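PDB 5OLC: galactonate dehydratase from Zobellia galactanivorans, which belongs to the enolase superfamily, pairing an N-terminal domain of the mandelate racemase and muconate lactonizing enzyme type with an enolase C-terminal, TIM-barrel-like domain. Local coordinates for residues A[19-24]-A[343-348]; A[199-204]-A[222-227]; A[214-219]-A[244-249]; A[306-311]-A[348-353]. One frame throughout, in Å; residues are numbered along the deposited sequence.

Interaction 1: residues A[19-24]-A[343-348]; sequences ISHKLD and NALRDE
The H21 imidazole lies against the first turn of the helix that begins at A344. A344 CB sits almost centrally over one ring face, 3.5 Å from the centroid of the H21 ring and 8° off its normal, a CH-pi contact. At the ring edge the methyl L345 CD1 meets H21 CD2 at 3.6 Å. The other methyl, L345 CD2, turns to the strand backbone and lies 3.6 Å from S20 C. I19 closes over the leucine: with CG1 set between its backbone N and carbonyl carbon (chi1 53°), its CD1 reaches L345 CB at 3.7 Å. Strand alternation brings I19 and H21 to the helix, while S20 points away and its OG is hydrogen-bonded to K38.

Behind this first shell, N343 N-caps the helix. Its OD1 accepts from R346 N at 3.1 Å, with the donor well above the carbonyl plane, and more weakly from L345 N.

The contact joins the N-terminal domain's sheet to a short helix of the C-terminal, barrel-like part, the axes of strand segment 19-22 and helix segment 344-348 running at 118° between N-to-C directions. Within this chain, strand 11-22 is an outermost strand of the three-stranded antiparallel sheet, bonding through the I19 and H21 backbones to I39 and R37 of strand 36-46; from helix 375-381, L378 packs on I19 and Y381 on both H21 and A344.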
loop_
_atom_site.group_PDB
_atom_site.type_symbol
_atom_site.label_atom_id
_atom_site.label_comp_id
_atom_site.label_asym_id
_atom_site.label_seq_id
_atom_site.Cartn_x
_atom_site.Cartn_y
_atom_site.Cartn_z
ATOM N N ILE A 19 -34.886 33.094 10.379
ATOM C CA ILE A 19 -36.099 33.440 9.650
ATOM C C ILE A 19 -36.867 32.165 9.311
ATOM O O ILE A 19 -36.270 31.194 8.839
ATOM C CB ILE A 19 -35.831 34.396 8.445
ATOM C CG1 ILE A 19 -34.725 33.858 7.491
ATOM C CG2 ILE A 19 -35.489 35.798 8.964
ATOM C CD1 ILE A 19 -34.661 34.490 6.066
ATOM N N SER A 20 -38.178 32.148 9.628
ATOM C CA SER A 20 -39.057 30.991 9.439
ATOM C C SER A 20 -40.221 31.222 8.451
ATOM O O SER A 20 -40.735 32.339 8.374
ATOM C CB SER A 20 -39.600 30.544 10.792
ATOM O OG SER A 20 -40.234 29.279 10.688
ATOM N N HIS A 21 -40.640 30.164 7.709
ATOM C CA HIS A 21 -41.768 30.197 6.752
ATOM C C HIS A 21 -42.256 28.781 6.376
ATOM O O HIS A 21 -41.443 27.952 5.973
ATOM C CB HIS A 21 -41.438 31.067 5.510
ATOM C CG HIS A 21 -41.857 30.511 4.184
ATOM N ND1 HIS A 21 -43.171 30.572 3.754
ATOM C CD2 HIS A 21 -41.106 29.942 3.213
ATOM C CE1 HIS A 21 -43.182 30.011 2.552
ATOM N NE2 HIS A 21 -41.960 29.626 2.182
ATOM N N LYS A 22 -43.577 28.512 6.513
ATOM C CA LYS A 22 -44.213 27.223 6.187
ATOM C C LYS A 22 -44.941 27.314 4.847
ATOM O O LYS A 22 -45.613 28.317 4.607
ATOM C CB LYS A 22 -45.204 26.820 7.291
ATOM N N LEU A 23 -44.819 26.294 3.971
ATOM C CA LEU A 23 -45.497 26.340 2.666
ATOM C C LEU A 23 -46.504 25.192 2.461
ATOM O O LEU A 23 -47.714 25.443 2.483
ATOM C CB LEU A 23 -44.487 26.417 1.511
ATOM N N ASP A 24 -45.987 23.942 2.246
ATOM C CA ASP A 24 -46.694 22.657 2.045
ATOM C C ASP A 24 -45.703 21.522 1.727
ATOM O O ASP A 24 -45.516 20.608 2.527
ATOM C CB ASP A 24 -47.820 22.734 0.981
ATOM C CG ASP A 24 -47.397 23.252 -0.378
ATOM O OD1 ASP A 24 -46.842 22.463 -1.161
ATOM O OD2 ASP A 24 -47.694 24.428 -0.682
ATOM N N ASN A 343 -39.820 29.198 -2.053
ATOM C CA ASN A 343 -39.039 29.786 -0.971
ATOM C C ASN A 343 -39.255 31.282 -0.840
ATOM O O ASN A 343 -38.660 32.087 -1.562
ATOM C CB ASN A 343 -37.558 29.434 -1.093
ATOM C CG ASN A 343 -36.776 29.536 0.191
ATOM O OD1 ASN A 343 -37.117 30.269 1.129
ATOM N ND2 ASN A 343 -35.641 28.862 0.212
ATOM N N ALA A 344 -40.109 31.643 0.115
ATOM C CA ALA A 344 -40.441 33.018 0.423
ATOM C C ALA A 344 -39.287 33.704 1.153
ATOM O O ALA A 344 -39.125 34.904 0.994
ATOM C CB ALA A 344 -41.706 33.074 1.261
ATOM N N LEU A 345 -38.472 32.966 1.927
ATOM C CA LEU A 345 -37.342 33.575 2.651
ATOM C C LEU A 345 -36.225 33.961 1.696
ATOM O O LEU A 345 -35.549 34.972 1.892
ATOM C CB LEU A 345 -36.824 32.643 3.732
ATOM C CG LEU A 345 -37.911 31.989 4.540
ATOM C CD1 LEU A 345 -37.766 30.518 4.504
ATOM C CD2 LEU A 345 -37.951 32.516 5.945
ATOM N N ARG A 346 -36.062 33.164 0.638
ATOM C CA ARG A 346 -35.080 33.405 -0.406
ATOM C C ARG A 346 -35.547 34.539 -1.321
ATOM O O ARG A 346 -34.767 35.450 -1.592
ATOM C CB ARG A 346 -34.828 32.104 -1.193
ATOM C CG ARG A 346 -34.043 32.235 -2.492
ATOM C CD ARG A 346 -34.897 31.860 -3.683
ATOM N NE ARG A 346 -35.189 30.430 -3.694
ATOM C CZ ARG A 346 -36.022 29.835 -4.538
ATOM N NH1 ARG A 346 -36.654 30.542 -5.469
ATOM N NH2 ARG A 346 -36.218 28.529 -4.471
ATOM N N ASP A 347 -36.811 34.502 -1.778
ATOM C CA ASP A 347 -37.312 35.495 -2.722
ATOM C C ASP A 347 -37.848 36.810 -2.094
ATOM O O ASP A 347 -37.856 37.833 -2.785
ATOM C CB ASP A 347 -38.341 34.859 -3.657
ATOM C CG ASP A 347 -37.701 33.879 -4.628
ATOM O OD1 ASP A 347 -36.680 34.247 -5.264
ATOM O OD2 ASP A 347 -38.210 32.748 -4.749
ATOM N N GLU A 348 -38.225 36.812 -0.804
ATOM C CA GLU A 348 -38.743 38.024 -0.161
ATOM C C GLU A 348 -37.752 38.687 0.796
ATOM O O GLU A 348 -37.575 39.897 0.715
ATOM C CB GLU A 348 -40.083 37.762 0.554
ATOM C CG GLU A 348 -41.236 37.370 -0.357
ATOM C CD GLU A 348 -42.524 36.954 0.333
ATOM O OE1 GLU A 348 -42.866 37.557 1.378
ATOM O OE2 GLU A 348 -43.213 36.052 -0.196
#

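Interaction 2: residues A[199-204]-A[222-227]; sequences LMIDSN and FDISWF
M200 folds over the indole of W226. Bends at chi2 (84°) and chi3 (75°) wrap its chain over one ring face, with CG above the middle of the ring system and the terminal CE following toward CH2 and CZ2. The sulfur M200 SD stands 4.4 Å from the centroid of the W226 six-membered ring, close to its normal, a Met-aromatic contact.

A CH-pi contact follows at the next residue of each strand. The CD1 methyl of I201 sits over the face of the F227 ring, 3.7 Å from its centroid and 14° off the normal, while S203 CB fits the rim of that ring, 3.6 Å from F227 CE1. I224 fills the flank: its CG2 butts against I201 CG1 at 3.8 Å, the two side chains crossing at about a right angle. Alongside, L199 CD2 and I224 CD1 lie 3.9 Å apart on side chains pointing the same way.

Two backbone hydrogen bonds accompany this packing, S225 N to L199 O at 2.9 Å and I201 N to W226 O at 3.1 Å, although segment 222-227 turns a corner at S225. Y140 adds an edge-to-face partner to W226. Strand 198-202, helix 209-219 and strand 224-228 form a beta-alpha-beta unit with parallel strands, the repeating element of a TIM-like barrel.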
loop_
_atom_site.group_PDB
_atom_site.type_symbol
_atom_site.label_atom_id
_atom_site.label_comp_id
_atom_site.label_asym_id
_atom_site.label_seq_id
_atom_site.Cartn_x
_atom_site.Cartn_y
_atom_site.Cartn_z
ATOM N N LEU A 199 -29.564 16.086 -17.283
ATOM C CA LEU A 199 -30.355 15.639 -16.144
ATOM C C LEU A 199 -29.471 14.911 -15.118
ATOM O O LEU A 199 -28.699 14.027 -15.494
ATOM C CB LEU A 199 -31.506 14.744 -16.665
ATOM C CG LEU A 199 -32.432 14.070 -15.657
ATOM C CD1 LEU A 199 -33.387 15.070 -15.018
ATOM C CD2 LEU A 199 -33.227 12.986 -16.329
ATOM N N MET A 200 -29.582 15.293 -13.829
ATOM C CA MET A 200 -28.814 14.702 -12.719
ATOM C C MET A 200 -29.751 14.133 -11.648
ATOM O O MET A 200 -30.828 14.686 -11.436
ATOM C CB MET A 200 -27.866 15.733 -12.074
ATOM C CG MET A 200 -26.835 16.315 -13.017
ATOM S SD MET A 200 -27.430 17.715 -14.005
ATOM C CE MET A 200 -27.427 18.953 -12.823
ATOM N N ILE A 201 -29.328 13.052 -10.962
ATOM C CA ILE A 201 -30.107 12.398 -9.904
ATOM C C ILE A 201 -29.449 12.590 -8.516
ATOM O O ILE A 201 -28.224 12.527 -8.400
ATOM C CB ILE A 201 -30.428 10.908 -10.229
ATOM C CG1 ILE A 201 -29.155 10.074 -10.486
ATOM C CG2 ILE A 201 -31.378 10.825 -11.421
ATOM C CD1 ILE A 201 -29.282 8.576 -10.258
ATOM N N ASP A 202 -30.270 12.863 -7.481
ATOM C CA ASP A 202 -29.814 13.085 -6.110
ATOM C C ASP A 202 -30.542 12.162 -5.133
ATOM O O ASP A 202 -31.744 12.315 -4.908
ATOM C CB ASP A 202 -29.984 14.564 -5.719
ATOM C CG ASP A 202 -29.525 14.946 -4.314
ATOM O OD1 ASP A 202 -28.751 14.164 -3.695
ATOM O OD2 ASP A 202 -29.918 16.038 -3.839
ATOM N N SER A 203 -29.800 11.210 -4.544
ATOM C CA SER A 203 -30.327 10.229 -3.601
ATOM C C SER A 203 -30.584 10.805 -2.221
ATOM O O SER A 203 -31.610 10.487 -1.624
ATOM C CB SER A 203 -29.384 9.033 -3.493
ATOM O OG SER A 203 -29.656 8.230 -2.355
ATOM N N ASN A 204 -29.648 11.640 -1.715
ATOM C CA ASN A 204 -29.619 12.220 -0.363
ATOM C C ASN A 204 -29.292 11.085 0.597
ATOM O O ASN A 204 -30.008 10.875 1.580
ATOM C CB ASN A 204 -30.931 12.932 0.046
ATOM C CG ASN A 204 -31.528 13.825 -1.006
ATOM O OD1 ASN A 204 -32.627 13.573 -1.526
ATOM N ND2 ASN A 204 -30.825 14.907 -1.319
ATOM N N PHE A 222 -30.617 6.629 -19.672
ATOM C CA PHE A 222 -31.292 7.928 -19.680
ATOM C C PHE A 222 -30.324 9.127 -19.665
ATOM O O PHE A 222 -30.766 10.255 -19.409
ATOM C CB PHE A 222 -32.317 8.006 -18.527
ATOM C CG PHE A 222 -33.265 6.829 -18.476
ATOM C CD1 PHE A 222 -34.277 6.688 -19.420
ATOM C CD2 PHE A 222 -33.129 5.846 -17.504
ATOM C CE1 PHE A 222 -35.138 5.583 -19.389
ATOM C CE2 PHE A 222 -33.997 4.747 -17.469
ATOM C CZ PHE A 222 -34.999 4.627 -18.407
ATOM N N ASP A 223 -29.022 8.887 -19.990
ATOM C CA ASP A 223 -27.941 9.887 -20.033
ATOM C C ASP A 223 -27.940 10.791 -18.789
ATOM O O ASP A 223 -28.396 11.944 -18.835
ATOM C CB ASP A 223 -27.958 10.696 -21.351
ATOM C CG ASP A 223 -26.907 11.800 -21.452
ATOM O OD1 ASP A 223 -25.711 11.470 -21.592
ATOM O OD2 ASP A 223 -27.289 12.998 -21.397
ATOM N N ILE A 224 -27.463 10.240 -17.666
ATOM C CA ILE A 224 -27.410 11.002 -16.418
ATOM C C ILE A 224 -26.064 11.697 -16.300
ATOM O O ILE A 224 -25.023 11.038 -16.372
ATOM C CB ILE A 224 -27.809 10.172 -15.165
ATOM C CG1 ILE A 224 -29.187 9.472 -15.352
ATOM C CG2 ILE A 224 -27.760 11.014 -13.883
ATOM C CD1 ILE A 224 -30.401 10.364 -15.851
ATOM N N SER A 225 -26.098 13.037 -16.160
ATOM C CA SER A 225 -24.907 13.876 -16.046
ATOM C C SER A 225 -24.096 13.585 -14.780
ATOM O O SER A 225 -22.870 13.603 -14.846
ATOM C CB SER A 225 -25.255 15.348 -16.187
ATOM O OG SER A 225 -25.763 15.575 -17.493
ATOM N N TRP A 226 -24.770 13.271 -13.650
ATOM C CA TRP A 226 -24.110 12.859 -12.410
ATOM C C TRP A 226 -25.091 12.319 -11.355
ATOM O O TRP A 226 -26.285 12.622 -11.397
ATOM C CB TRP A 226 -23.156 13.934 -11.807
ATOM C CG TRP A 226 -23.794 15.047 -11.038
ATOM C CD1 TRP A 226 -24.422 14.959 -9.833
ATOM C CD2 TRP A 226 -23.722 16.443 -11.351
ATOM N NE1 TRP A 226 -24.820 16.205 -9.416
ATOM C CE2 TRP A 226 -24.413 17.136 -10.335
ATOM C CE3 TRP A 226 -23.207 17.174 -12.435
ATOM C CZ2 TRP A 226 -24.582 18.525 -10.357
ATOM C CZ3 TRP A 226 -23.364 18.551 -12.450
ATOM C CH2 TRP A 226 -24.033 19.215 -11.414
ATOM N N PHE A 227 -24.555 11.528 -10.401
ATOM C CA PHE A 227 -25.283 10.968 -9.279
ATOM C C PHE A 227 -24.758 11.626 -7.998
ATOM O O PHE A 227 -23.616 11.394 -7.587
ATOM C CB PHE A 227 -25.169 9.428 -9.255
ATOM C CG PHE A 227 -26.106 8.662 -8.335
ATOM C CD1 PHE A 227 -27.031 9.331 -7.536
ATOM C CD2 PHE A 227 -26.050 7.273 -8.259
ATOM C CE1 PHE A 227 -27.878 8.629 -6.686
ATOM C CE2 PHE A 227 -26.909 6.568 -7.410
ATOM C CZ PHE A 227 -27.810 7.251 -6.625
#

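Interaction 3: residues A[214-219]-A[244-249]; sequences ELARKA and QNTTIP
With CG beside its backbone N (chi1 -74°) and the chain extended from there to NE, R217 carries its guanidinium outward from the helix, slanting back toward its N-terminal end, to N245; T246 turns its OG1 anti to the backbone N (chi1 -164°), which sets the hydroxyl against A216. The arginine and asparagine side chains lie side by side and point the same way, their flat ends turned 61° against each other. N245 OD1 approaches the guanidinium at its edge, 2.9 Å from R217 NH2, but the angle is too poor for a hydrogen bond.

Deeper in, contact is made by A216, T246 and the CD1 methyl of I248. A216 CB touches T246 OG1 at 3.4 Å and T246 CB at 3.7 Å. Two residues further on, I248 reaches the helix backbone with CD1, 3.3 Å from A216 O and 4.2 Å from A219 C.

These are neighbouring helices of the barrel-like domain, 209-219 and 236-245, which precede and follow strand 224-228 in the chain; the second ends here, T246 being the first residue to leave helical geometry. The T246 hydroxyl finds its hydrogen-bond partner in E220 OE2, which also accepts from T247 N and so ties the end of the first helix to the loop after the second. At the outer margin, R217 packs on T247 of a neighbouring subunit, and T247 on R217 of another.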
loop_
_atom_site.group_PDB
_atom_site.type_symbol
_atom_site.label_atom_id
_atom_site.label_comp_id
_atom_site.label_asym_id
_atom_site.label_seq_id
_atom_site.Cartn_x
_atom_site.Cartn_y
_atom_site.Cartn_z
ATOM N N GLU A 214 -27.674 -0.684 -8.507
ATOM C CA GLU A 214 -28.904 -1.191 -9.119
ATOM C C GLU A 214 -29.558 -0.035 -9.896
ATOM O O GLU A 214 -29.882 -0.197 -11.074
ATOM C CB GLU A 214 -29.861 -1.749 -8.046
ATOM C CG GLU A 214 -30.929 -2.675 -8.608
ATOM C CD GLU A 214 -31.763 -3.442 -7.599
ATOM O OE1 GLU A 214 -32.121 -2.877 -6.539
ATOM O OE2 GLU A 214 -32.061 -4.626 -7.878
ATOM N N LEU A 215 -29.651 1.149 -9.249
ATOM C CA LEU A 215 -30.219 2.367 -9.815
ATOM C C LEU A 215 -29.318 2.944 -10.888
ATOM O O LEU A 215 -29.825 3.325 -11.943
ATOM C CB LEU A 215 -30.501 3.403 -8.709
ATOM C CG LEU A 215 -30.918 4.830 -9.121
ATOM C CD1 LEU A 215 -32.253 4.854 -9.861
ATOM C CD2 LEU A 215 -30.997 5.723 -7.911
ATOM N N ALA A 216 -27.993 3.011 -10.622
ATOM C CA ALA A 216 -26.987 3.530 -11.547
ATOM C C ALA A 216 -26.998 2.757 -12.875
ATOM O O ALA A 216 -27.304 3.360 -13.900
ATOM C CB ALA A 216 -25.609 3.481 -10.903
ATOM N N ARG A 217 -26.773 1.422 -12.837
ATOM C CA ARG A 217 -26.767 0.528 -14.007
ATOM C C ARG A 217 -28.047 0.610 -14.846
ATOM O O ARG A 217 -27.983 0.571 -16.078
ATOM C CB ARG A 217 -26.533 -0.932 -13.584
ATOM C CG ARG A 217 -25.105 -1.260 -13.170
ATOM C CD ARG A 217 -24.910 -2.757 -13.045
ATOM N NE ARG A 217 -23.544 -3.102 -12.643
ATOM C CZ ARG A 217 -23.220 -3.662 -11.482
ATOM N NH1 ARG A 217 -24.160 -3.950 -10.588
ATOM N NH2 ARG A 217 -21.952 -3.944 -11.206
ATOM N N LYS A 218 -29.202 0.717 -14.176
ATOM C CA LYS A 218 -30.506 0.800 -14.831
ATOM C C LYS A 218 -30.790 2.191 -15.420
ATOM O O LYS A 218 -31.396 2.276 -16.485
ATOM C CB LYS A 218 -31.626 0.354 -13.871
ATOM N N ALA A 219 -30.344 3.270 -14.739
ATOM C CA ALA A 219 -30.562 4.658 -15.163
ATOM C C ALA A 219 -29.549 5.199 -16.191
ATOM O O ALA A 219 -29.751 6.300 -16.717
ATOM C CB ALA A 219 -30.622 5.575 -13.950
ATOM N N GLN A 244 -16.354 2.838 -9.882
ATOM C CA GLN A 244 -15.723 1.754 -10.646
ATOM C C GLN A 244 -16.744 0.917 -11.413
ATOM O O GLN A 244 -16.417 0.409 -12.481
ATOM C CB GLN A 244 -14.887 0.843 -9.720
ATOM C CG GLN A 244 -13.584 1.485 -9.233
ATOM C CD GLN A 244 -12.858 0.760 -8.112
ATOM O OE1 GLN A 244 -13.392 -0.134 -7.441
ATOM N NE2 GLN A 244 -11.617 1.164 -7.864
ATOM N N ASN A 245 -17.970 0.776 -10.878
ATOM C CA ASN A 245 -19.020 -0.066 -11.456
ATOM C C ASN A 245 -20.103 0.677 -12.284
ATOM O O ASN A 245 -20.957 0.012 -12.883
ATOM C CB ASN A 245 -19.655 -0.914 -10.355
ATOM C CG ASN A 245 -18.873 -2.172 -10.024
ATOM O OD1 ASN A 245 -19.439 -3.267 -9.978
ATOM N ND2 ASN A 245 -17.592 -2.056 -9.660
ATOM N N THR A 246 -20.046 2.032 -12.370
ATOM C CA THR A 246 -20.993 2.789 -13.196
ATOM C C THR A 246 -20.293 3.859 -14.060
ATOM O O THR A 246 -19.210 4.349 -13.717
ATOM C CB THR A 246 -22.172 3.350 -12.380
ATOM O OG1 THR A 246 -23.205 3.736 -13.291
ATOM C CG2 THR A 246 -21.792 4.535 -11.490
ATOM N N THR A 247 -20.928 4.199 -15.194
ATOM C CA THR A 247 -20.435 5.213 -16.130
ATOM C C THR A 247 -20.843 6.619 -15.675
ATOM O O THR A 247 -20.134 7.579 -15.982
ATOM C CB THR A 247 -20.869 4.915 -17.575
ATOM O OG1 THR A 247 -22.288 5.028 -17.699
ATOM C CG2 THR A 247 -20.408 3.550 -18.057
ATOM N N ILE A 248 -21.984 6.735 -14.945
ATOM C CA ILE A 248 -22.534 7.995 -14.417
ATOM C C ILE A 248 -21.560 8.622 -13.396
ATOM O O ILE A 248 -21.248 7.969 -12.393
ATOM C CB ILE A 248 -23.956 7.807 -13.807
ATOM C CG1 ILE A 248 -24.911 7.061 -14.768
ATOM C CG2 ILE A 248 -24.538 9.156 -13.353
ATOM C CD1 ILE A 248 -26.189 6.508 -14.120
ATOM N N PRO A 249 -21.087 9.876 -13.623
ATOM C CA PRO A 249 -20.156 10.506 -12.666
ATOM C C PRO A 249 -20.732 10.648 -11.263
ATOM O O PRO A 249 -21.925 10.890 -11.110
ATOM C CB PRO A 249 -19.849 11.858 -13.304
ATOM C CG PRO A 249 -20.155 11.670 -14.735
ATOM C CD PRO A 249 -21.342 10.767 -14.764
#

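Interaction 4: residues A[306-311]-A[348-353]; sequences WGTWIA and EVTLHK
One hydrogen bond crosses the contact: W309 N donates to T350 OG1 at 3.2 Å, nearly straight at 166°. T350 presents the hydroxyl by setting OG1 between its backbone N and carbonyl carbon (chi1 51°), and the same oxygen is hydrogen-bonded to R346 O. Next to it T308 N-caps the helix, its OG1 accepting from I310 N at 3.3 Å while also bonded to E55.

Aromatic packing comes from W309 and H352, which stack face to face. The centroids of the W309 six-membered ring and the H352 ring are 3.9 Å apart, with planes inclined by 27°. H352 CD2 lies over the middle of the indole, and H352 CB extends the overlap off-centre toward the five-membered ring. The indole edge has a weak hydrogen bond of its own, from NE1 to D347.

Apolar contact completes the interface. The methyl T350 CG2 meets I310 CD1 at 3.8 Å, the side chains crossing at about a right angle, and V373 of strand 371-373 packs on both residues.

An N-capped helix start, that of helix 309-321 in the barrel-like domain, is thus pinned by a threonine hydroxyl at the beginning of strand 350-357.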
loop_
_atom_site.group_PDB
_atom_site.type_symbol
_atom_site.label_atom_id
_atom_site.label_comp_id
_atom_site.label_asym_id
_atom_site.label_seq_id
_atom_site.Cartn_x
_atom_site.Cartn_y
_atom_site.Cartn_z
ATOM N N TRP A 306 -28.326 25.823 -1.252
ATOM C CA TRP A 306 -29.721 25.604 -0.873
ATOM C C TRP A 306 -30.164 26.551 0.256
ATOM O O TRP A 306 -30.542 26.104 1.350
ATOM C CB TRP A 306 -29.960 24.121 -0.514
ATOM C CG TRP A 306 -31.361 23.628 -0.749
ATOM C CD1 TRP A 306 -31.977 23.448 -1.956
ATOM C CD2 TRP A 306 -32.287 23.157 0.249
ATOM N NE1 TRP A 306 -33.240 22.929 -1.773
ATOM C CE2 TRP A 306 -33.460 22.746 -0.427
ATOM C CE3 TRP A 306 -32.251 23.075 1.655
ATOM C CZ2 TRP A 306 -34.583 22.246 0.254
ATOM C CZ3 TRP A 306 -33.363 22.581 2.328
ATOM C CH2 TRP A 306 -34.510 22.170 1.631
ATOM N N GLY A 307 -30.146 27.850 -0.047
ATOM C CA GLY A 307 -30.549 28.888 0.893
ATOM C C GLY A 307 -31.164 30.106 0.242
ATOM O O GLY A 307 -31.932 29.979 -0.721
ATOM N N THR A 308 -30.844 31.302 0.779
ATOM C CA THR A 308 -31.348 32.572 0.241
ATOM C C THR A 308 -30.355 33.083 -0.809
ATOM O O THR A 308 -29.407 32.372 -1.149
ATOM C CB THR A 308 -31.612 33.611 1.352
ATOM O OG1 THR A 308 -30.379 34.138 1.821
ATOM C CG2 THR A 308 -32.438 33.083 2.499
ATOM N N TRP A 309 -30.545 34.310 -1.314
ATOM C CA TRP A 309 -29.616 34.855 -2.290
ATOM C C TRP A 309 -28.294 35.242 -1.657
ATOM O O TRP A 309 -27.344 35.442 -2.411
ATOM C CB TRP A 309 -30.216 36.004 -3.101
ATOM C CG TRP A 309 -31.365 35.588 -3.961
ATOM C CD1 TRP A 309 -32.689 35.684 -3.650
ATOM C CD2 TRP A 309 -31.300 35.007 -5.273
ATOM N NE1 TRP A 309 -33.458 35.193 -4.686
ATOM C CE2 TRP A 309 -32.629 34.761 -5.690
ATOM C CE3 TRP A 309 -30.250 34.691 -6.147
ATOM C CZ2 TRP A 309 -32.936 34.210 -6.941
ATOM C CZ3 TRP A 309 -30.557 34.146 -7.389
ATOM C CH2 TRP A 309 -31.884 33.913 -7.775
ATOM N N ILE A 310 -28.192 35.305 -0.292
ATOM C CA ILE A 310 -26.893 35.562 0.356
ATOM C C ILE A 310 -25.977 34.389 0.003
ATOM O O ILE A 310 -24.857 34.620 -0.443
ATOM C CB ILE A 310 -26.941 35.818 1.889
ATOM C CG1 ILE A 310 -27.754 37.080 2.212
ATOM C CG2 ILE A 310 -25.525 35.965 2.427
ATOM C CD1 ILE A 310 -28.226 37.189 3.582
ATOM N N ALA A 311 -26.507 33.139 0.141
ATOM C CA ALA A 311 -25.894 31.855 -0.197
ATOM C C ALA A 311 -25.666 31.721 -1.699
ATOM O O ALA A 311 -24.554 31.352 -2.103
ATOM C CB ALA A 311 -26.781 30.726 0.256
ATOM N N GLU A 348 -38.225 36.812 -0.804
ATOM C CA GLU A 348 -38.743 38.024 -0.161
ATOM C C GLU A 348 -37.752 38.687 0.796
ATOM O O GLU A 348 -37.575 39.897 0.715
ATOM C CB GLU A 348 -40.083 37.762 0.554
ATOM C CG GLU A 348 -41.236 37.370 -0.357
ATOM C CD GLU A 348 -42.524 36.954 0.333
ATOM O OE1 GLU A 348 -42.866 37.557 1.378
ATOM O OE2 GLU A 348 -43.213 36.052 -0.196
ATOM N N VAL A 349 -37.144 37.925 1.720
ATOM C CA VAL A 349 -36.222 38.495 2.707
ATOM C C VAL A 349 -34.926 38.997 2.053
ATOM O O VAL A 349 -34.416 40.044 2.466
ATOM C CB VAL A 349 -35.954 37.557 3.912
ATOM C CG1 VAL A 349 -35.153 38.265 5.003
ATOM C CG2 VAL A 349 -37.257 37.023 4.495
ATOM N N THR A 350 -34.416 38.281 1.022
ATOM C CA THR A 350 -33.178 38.683 0.343
ATOM C C THR A 350 -33.398 39.245 -1.055
ATOM O O THR A 350 -34.130 38.690 -1.880
ATOM C CB THR A 350 -32.119 37.585 0.335
ATOM O OG1 THR A 350 -32.689 36.378 -0.153
ATOM C CG2 THR A 350 -31.491 37.384 1.693
ATOM N N LEU A 351 -32.701 40.354 -1.294
ATOM C CA LEU A 351 -32.698 41.147 -2.505
ATOM C C LEU A 351 -31.388 40.964 -3.277
ATOM O O LEU A 351 -30.307 41.311 -2.785
ATOM C CB LEU A 351 -32.881 42.632 -2.138
ATOM C CG LEU A 351 -34.048 42.978 -1.231
ATOM C CD1 LEU A 351 -33.682 44.102 -0.298
ATOM C CD2 LEU A 351 -35.305 43.286 -2.041
ATOM N N HIS A 352 -31.501 40.426 -4.497
ATOM C CA HIS A 352 -30.370 40.199 -5.381
ATOM C C HIS A 352 -30.370 41.200 -6.553
ATOM O O HIS A 352 -31.419 41.735 -6.920
ATOM C CB HIS A 352 -30.371 38.744 -5.883
ATOM C CG HIS A 352 -31.492 38.398 -6.821
ATOM N ND1 HIS A 352 -31.320 38.432 -8.191
ATOM C CD2 HIS A 352 -32.749 37.983 -6.552
ATOM C CE1 HIS A 352 -32.471 38.040 -8.710
ATOM N NE2 HIS A 352 -33.362 37.764 -7.764
ATOM N N LYS A 353 -29.190 41.443 -7.130
ATOM C CA LYS A 353 -29.014 42.329 -8.279
ATOM C C LYS A 353 -28.798 41.506 -9.577
ATOM O O LYS A 353 -29.059 42.004 -10.678
ATOM C CB LYS A 353 -27.812 43.277 -8.040
ATOM C CG LYS A 353 -28.158 44.605 -7.345
ATOM C CD LYS A 353 -28.243 44.504 -5.810
ATOM C CE LYS A 353 -27.487 45.611 -5.112
ATOM N NZ LYS A 353 -27.803 45.661 -3.665
#

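Overall arrangement
Interactions 1 and 4 are neighbours, their centres 11 Å apart. They share E348 and helix 344-349, and R346 and D347 of the first pack against W309 of the fourth. Interactions 2 and 3 form a second pair, 10 Å apart between centres, joined where F227 N probably bonds to P249 O and where I224 meets A219. Interaction 2 is buried parallel strand pairing with apolar and aromatic side chains packed over it, interaction 4 buried hydroxyl bonding and ring stacking. Interaction 1, partly buried between the two domain types, is apolar and CH-pi without a clear hydrogen bond across it; interaction 3 combines an inner contact of alanine, threonine and isoleucine with a polar margin facing other subunits.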